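PDB 4Y7D: Alpha/beta hydrolase fold protein, which probably acts as a hydrolase of the alpha/beta hydrolase fold, though its substrate and the reaction it carries out are not established. Local coordinates for residues V15-T20 with E24-I29; P35-H40 with A91-L96. One frame throughout, in Å; residues are numbered along the deposited sequence. Where two conformers were deposited one is given.

Contact 1 (V15-T20 with E24-I29)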
loop_
_atom_site.group_PDB
_atom_site.type_symbol
_atom_site.label_atom_id
_atom_site.label_comp_id
_atom_site.label_asym_id
_atom_site.label_seq_id
_atom_site.Cartn_x
_atom_site.Cartn_y
_atom_site.Cartn_z
ATOM N N VAL A 15 -0.112 -18.260 -3.410
ATOM C CA VAL A 15 0.888 -17.494 -4.184
ATOM C C VAL A 15 1.211 -18.246 -5.472
ATOM O O VAL A 15 1.404 -19.473 -5.437
ATOM C CB VAL A 15 2.191 -17.283 -3.399
ATOM C CG1 VAL A 15 3.221 -16.564 -4.257
ATOM C CG2 VAL A 15 1.923 -16.430 -2.201
ATOM N N GLN A 16 1.216 -17.523 -6.590
ATOM C CA GLN A 16 1.571 -18.029 -7.914
ATOM C C GLN A 16 2.757 -17.264 -8.424
ATOM O O GLN A 16 2.795 -16.059 -8.223
ATOM C CB GLN A 16 0.422 -17.782 -8.892
ATOM C CG GLN A 16 -0.870 -18.413 -8.431
ATOM C CD GLN A 16 -1.918 -18.527 -9.522
ATOM O OE1 GLN A 16 -1.600 -18.936 -10.652
ATOM N NE2 GLN A 16 -3.185 -18.212 -9.185
ATOM N N THR A 17 3.690 -17.936 -9.098
ATOM C CA THR A 17 4.772 -17.247 -9.752
ATOM C C THR A 17 4.373 -17.042 -11.206
ATOM O O THR A 17 3.974 -18.017 -11.888
ATOM C CB THR A 17 6.053 -18.062 -9.670
ATOM O OG1 THR A 17 6.356 -18.274 -8.285
ATOM C CG2 THR A 17 7.186 -17.369 -10.408
ATOM N N VAL A 18 4.444 -15.819 -11.678
ATOM C CA VAL A 18 4.147 -15.538 -13.063
ATOM C C VAL A 18 5.430 -15.167 -13.765
ATOM O O VAL A 18 6.056 -14.168 -13.396
ATOM C CB VAL A 18 3.119 -14.414 -13.210
ATOM C CG1 VAL A 18 2.842 -14.116 -14.690
ATOM C CG2 VAL A 18 1.834 -14.794 -12.514
ATOM N N SER A 19 5.771 -15.916 -14.817
ATOM C CA SER A 19 6.979 -15.592 -15.584
ATOM C C SER A 19 6.651 -14.577 -16.649
ATOM O O SER A 19 6.002 -14.885 -17.654
ATOM C CB SER A 19 7.601 -16.768 -16.292
ATOM O OG SER A 19 8.008 -17.735 -15.371
ATOM N N THR A 20 7.184 -13.389 -16.472
ATOM C CA THR A 20 6.949 -12.269 -17.397
ATOM C C THR A 20 8.212 -12.007 -18.221
ATOM O O THR A 20 9.298 -12.462 -17.907
ATOM C CB THR A 20 6.546 -10.952 -16.689
ATOM O OG1 THR A 20 7.716 -10.226 -16.268
ATOM C CG2 THR A 20 5.631 -11.200 -15.487
ATOM N N GLU A 24 10.432 -13.048 -13.231
ATOM C CA GLU A 24 9.400 -13.668 -12.432
ATOM C C GLU A 24 8.822 -12.690 -11.414
ATOM O O GLU A 24 9.536 -11.848 -10.875
ATOM C CB GLU A 24 9.949 -14.933 -11.753
ATOM C CG GLU A 24 10.131 -16.077 -12.751
ATOM C CD GLU A 24 10.826 -17.307 -12.192
ATOM O OE1 GLU A 24 11.034 -17.405 -10.961
ATOM O OE2 GLU A 24 11.172 -18.195 -13.005
ATOM N N VAL A 25 7.520 -12.793 -11.185
ATOM C CA VAL A 25 6.860 -11.993 -10.139
ATOM C C VAL A 25 5.835 -12.862 -9.463
ATOM O O VAL A 25 5.063 -13.580 -10.143
ATOM C CB VAL A 25 6.244 -10.642 -10.656
ATOM C CG1 VAL A 25 5.099 -10.879 -11.630
ATOM C CG2 VAL A 25 5.746 -9.752 -9.527
ATOM N N ASP A 26 5.814 -12.849 -8.122
ATOM C CA ASP A 26 4.806 -13.595 -7.403
ATOM C C ASP A 26 3.576 -12.741 -7.171
ATOM O O ASP A 26 3.664 -11.515 -6.914
ATOM C CB ASP A 26 5.368 -14.098 -6.065
ATOM C CG ASP A 26 6.238 -15.314 -6.210
ATOM O OD1 ASP A 26 6.562 -15.777 -7.350
ATOM O OD2 ASP A 26 6.590 -15.863 -5.140
ATOM N N CYS A 27 2.431 -13.396 -7.160
ATOM C CA CYS A 27 1.197 -12.701 -6.874
ATOM C C CYS A 27 0.141 -13.639 -6.336
ATOM O O CYS A 27 0.282 -14.851 -6.409
ATOM C CB CYS A 27 0.712 -11.908 -8.088
ATOM S SG CYS A 27 0.258 -12.926 -9.457
ATOM N N VAL A 28 -0.937 -13.073 -5.789
ATOM C CA VAL A 28 -2.104 -13.816 -5.405
ATOM C C VAL A 28 -3.231 -13.206 -6.199
ATOM O O VAL A 28 -3.392 -11.988 -6.246
ATOM C CB VAL A 28 -2.377 -13.726 -3.884
ATOM C CG1 VAL A 28 -3.620 -14.489 -3.481
ATOM C CG2 VAL A 28 -1.173 -14.225 -3.095
ATOM N N ILE A 29 -4.030 -14.095 -6.749
ATOM C CA ILE A 29 -5.116 -13.783 -7.650
ATOM C C ILE A 29 -6.380 -14.146 -6.858
ATOM O O ILE A 29 -6.567 -15.304 -6.508
ATOM C CB ILE A 29 -5.037 -14.713 -8.895
ATOM C CG1 ILE A 29 -3.748 -14.490 -9.717
ATOM C CG2 ILE A 29 -6.252 -14.577 -9.766
ATOM C CD1 ILE A 29 -3.629 -13.163 -10.393
HETATM O O HOH W 1 -3.579 -17.007 -6.592
#

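Contact 2 (P35-H40 with A91-L96)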
loop_
_atom_site.group_PDB
_atom_site.type_symbol
_atom_site.label_atom_id
_atom_site.label_comp_id
_atom_site.label_asym_id
_atom_site.label_seq_id
_atom_site.Cartn_x
_atom_site.Cartn_y
_atom_site.Cartn_z
ATOM N N PRO A 35 -10.684 -6.135 -12.814
ATOM C CA PRO A 35 -9.415 -6.337 -12.106
ATOM C C PRO A 35 -8.755 -5.095 -11.585
ATOM O O PRO A 35 -8.810 -4.025 -12.219
ATOM C CB PRO A 35 -8.532 -7.021 -13.172
ATOM C CG PRO A 35 -9.034 -6.435 -14.449
ATOM C CD PRO A 35 -10.538 -6.292 -14.286
ATOM N N VAL A 36 -8.088 -5.258 -10.442
ATOM C CA VAL A 36 -7.291 -4.206 -9.805
ATOM C C VAL A 36 -5.946 -4.751 -9.375
ATOM O O VAL A 36 -5.887 -5.749 -8.646
ATOM C CB VAL A 36 -8.019 -3.702 -8.550
ATOM C CG1 VAL A 36 -7.245 -2.556 -7.908
ATOM C CG2 VAL A 36 -9.436 -3.311 -8.909
ATOM N N LEU A 37 -4.885 -4.091 -9.822
ATOM C CA LEU A 37 -3.552 -4.377 -9.351
ATOM C C LEU A 37 -3.373 -3.671 -8.007
ATOM O O LEU A 37 -3.627 -2.488 -7.901
ATOM C CB LEU A 37 -2.506 -3.868 -10.314
ATOM C CG LEU A 37 -1.036 -3.943 -9.871
ATOM C CD1 LEU A 37 -0.563 -5.400 -9.903
ATOM C CD2 LEU A 37 -0.209 -3.009 -10.712
ATOM N N VAL A 38 -3.028 -4.425 -6.976
ATOM C CA VAL A 38 -2.924 -3.928 -5.578
ATOM C C VAL A 38 -1.430 -3.950 -5.214
ATOM O O VAL A 38 -0.800 -5.022 -5.285
ATOM C CB VAL A 38 -3.711 -4.835 -4.648
ATOM C CG1 VAL A 38 -3.647 -4.331 -3.220
ATOM C CG2 VAL A 38 -5.155 -4.857 -5.077
ATOM N N VAL A 39 -0.912 -2.798 -4.819
ATOM C CA VAL A 39 0.528 -2.585 -4.681
ATOM C C VAL A 39 0.873 -2.148 -3.250
ATOM O O VAL A 39 0.540 -1.043 -2.783
ATOM C CB VAL A 39 0.994 -1.529 -5.684
ATOM C CG1 VAL A 39 2.517 -1.454 -5.673
ATOM C CG2 VAL A 39 0.439 -1.796 -7.101
ATOM N N HIS A 40 1.532 -3.050 -2.542
ATOM C CA HIS A 40 1.879 -2.864 -1.135
ATOM C C HIS A 40 2.982 -1.821 -0.891
ATOM O O HIS A 40 3.795 -1.469 -1.770
ATOM C CB HIS A 40 2.262 -4.245 -0.497
ATOM C CG HIS A 40 3.545 -4.792 -0.987
ATOM N ND1 HIS A 40 4.771 -4.293 -0.588
ATOM C CD2 HIS A 40 3.817 -5.844 -1.809
ATOM C CE1 HIS A 40 5.734 -4.984 -1.169
ATOM N NE2 HIS A 40 5.188 -5.921 -1.911
ATOM N N ALA A 91 4.356 -5.872 -17.764
ATOM C CA ALA A 91 4.719 -7.209 -18.249
ATOM C C ALA A 91 3.892 -8.323 -17.584
ATOM O O ALA A 91 3.547 -9.326 -18.217
ATOM C CB ALA A 91 6.214 -7.443 -18.062
ATOM N N LEU A 92 3.535 -8.133 -16.321
ATOM C CA LEU A 92 2.620 -9.019 -15.635
ATOM C C LEU A 92 1.219 -8.993 -16.315
ATOM O O LEU A 92 0.642 -10.034 -16.572
ATOM C CB LEU A 92 2.513 -8.596 -14.171
ATOM C CG LEU A 92 1.478 -9.352 -13.330
ATOM C CD1 LEU A 92 1.606 -10.865 -13.328
ATOM C CD2 LEU A 92 1.524 -8.791 -11.917
ATOM N N PHE A 93 0.711 -7.805 -16.647
ATOM C CA PHE A 93 -0.572 -7.695 -17.326
ATOM C C PHE A 93 -0.471 -8.443 -18.663
ATOM O O PHE A 93 -1.340 -9.206 -19.039
ATOM C CB PHE A 93 -0.887 -6.215 -17.598
ATOM C CG PHE A 93 -1.303 -5.393 -16.367
ATOM C CD1 PHE A 93 -1.351 -5.918 -15.083
ATOM C CD2 PHE A 93 -1.650 -4.049 -16.534
ATOM C CE1 PHE A 93 -1.705 -5.109 -13.997
ATOM C CE2 PHE A 93 -2.023 -3.242 -15.485
ATOM C CZ PHE A 93 -2.034 -3.765 -14.180
ATOM N N ASP A 94 0.636 -8.256 -19.375
ATOM C CA ASP A 94 0.843 -8.999 -20.639
ATOM C C ASP A 94 0.771 -10.527 -20.389
ATOM O O ASP A 94 0.118 -11.277 -21.155
ATOM C CB ASP A 94 2.213 -8.713 -21.272
ATOM C CG ASP A 94 2.355 -7.314 -21.846
ATOM O OD1 ASP A 94 1.364 -6.587 -21.947
ATOM O OD2 ASP A 94 3.507 -6.963 -22.211
ATOM N N ALA A 95 1.441 -10.985 -19.328
ATOM C CA ALA A 95 1.463 -12.395 -18.981
ATOM C C ALA A 95 0.107 -12.971 -18.530
ATOM O O ALA A 95 -0.094 -14.187 -18.583
ATOM C CB ALA A 95 2.556 -12.707 -17.958
ATOM N N LEU A 96 -0.801 -12.096 -18.093
ATOM C CA LEU A 96 -2.174 -12.467 -17.792
ATOM C C LEU A 96 -3.107 -12.214 -18.943
ATOM O O LEU A 96 -4.272 -12.459 -18.781
ATOM C CB LEU A 96 -2.686 -11.718 -16.559
ATOM C CG LEU A 96 -1.816 -11.905 -15.292
ATOM C CD1 LEU A 96 -2.314 -10.996 -14.177
ATOM C CD2 LEU A 96 -1.800 -13.356 -14.872
#

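Contact 1 (V15-T20 with E24-I29)
Thr17 OG1 meets the carboxylate of Asp26 from above its plane, 36° out of it, and donates a hydrogen bond to Asp26 OD1 at 2.7 Å. The hydroxyl gets there because OG1 stands anti to the carbonyl carbon (chi1 -59°), beside the backbone N. At the other carboxylate oxygen, Val15 CG1, from the residue two before Thr17, lies 3.6 Å from Asp26 OD2. Farther along the same side, the methyl Thr17 CG2 lies near Glu24 CB. In the conformer given, the amide of Gln16 reaches the neighbouring strand through water, Gln16 NE2 and Ile29 N both donating to one molecule, a link that is doubtful because the side chain was modelled in two positions. On this opposite face Val18 CG2 touches Cys27 SG at 3.9 Å, and Val18 continues onto Leu92 and Ala95 of helix 82-95. Between the faces, Gln16 pairs with Cys27 and Val18 with Val25, each through two backbone bonds; Gln16 N to Cys27 O, at 2.8 Å, is nearly straight. Thr17-Asp26 and Ser19-Glu24 are the non-hydrogen-bonded pairs between and beyond them. The alternation is that of antiparallel strands, and with three residues joining the segments they form a beta hairpin, here the N-terminal edge of the central sheet in an alpha/beta hydrolase fold.

Contact 2 (P35-H40 with A91-L96)
Leu37 meets the ring of Phe93 at its rim: Leu37 CB lies near the ring plane, 3.9 Å from CZ of Phe93, and Leu37 CD2 comes to 4.0 Å from the same CZ. In the leucine, chi1 (173°) sets CG anti to the backbone N, and chi2 (73°) then turns CD2 to the ring and CD1 to Leu92. There CD1 of Leu37 is 4.5 Å from Leu92 CD2, a looser touch. Phe93 starts from a bond that does not aim at the strand; with CG anti to the carbonyl carbon (chi1 -74°), the ring swings across so that its CE1-CZ edge arrives at Leu37. There is no hydrogen bond between the segments, and all three touching residues are buried. Replacing Phe93 with an alanine would probably open a gap beside Leu37 CB and CD2 and let the leucine branch shift or turn. Val66 of strand 62-66 touches both Leu37 and Leu92, and Leu116 of helix 110-119 also packs on Leu37. Such apolar packing of a helix on a strand from the parallel part of the sheet builds the layered core of the alpha/beta hydrolase fold.

Overall arrangement
From the N terminus, the chain first closes contact 1, a short hairpin with only three residues between the segments. Strand 23-31 then leads into strand 35-39, where contact 2 opens; its loop spans fifty residues, passing through helix 46-58 and strand 62-66 before helix 82-95 closes it. The two loops therefore follow in series and neither encloses the other. In the sheet, strand 62-66 lies between strands 23-31 and 35-39. Helix 82-95 lies against both the hairpin and strand 35-39: Thr20 of contact 1 packs on Ala91 and Leu92 of contact 2, tying the hairpin edge to the sheet interior.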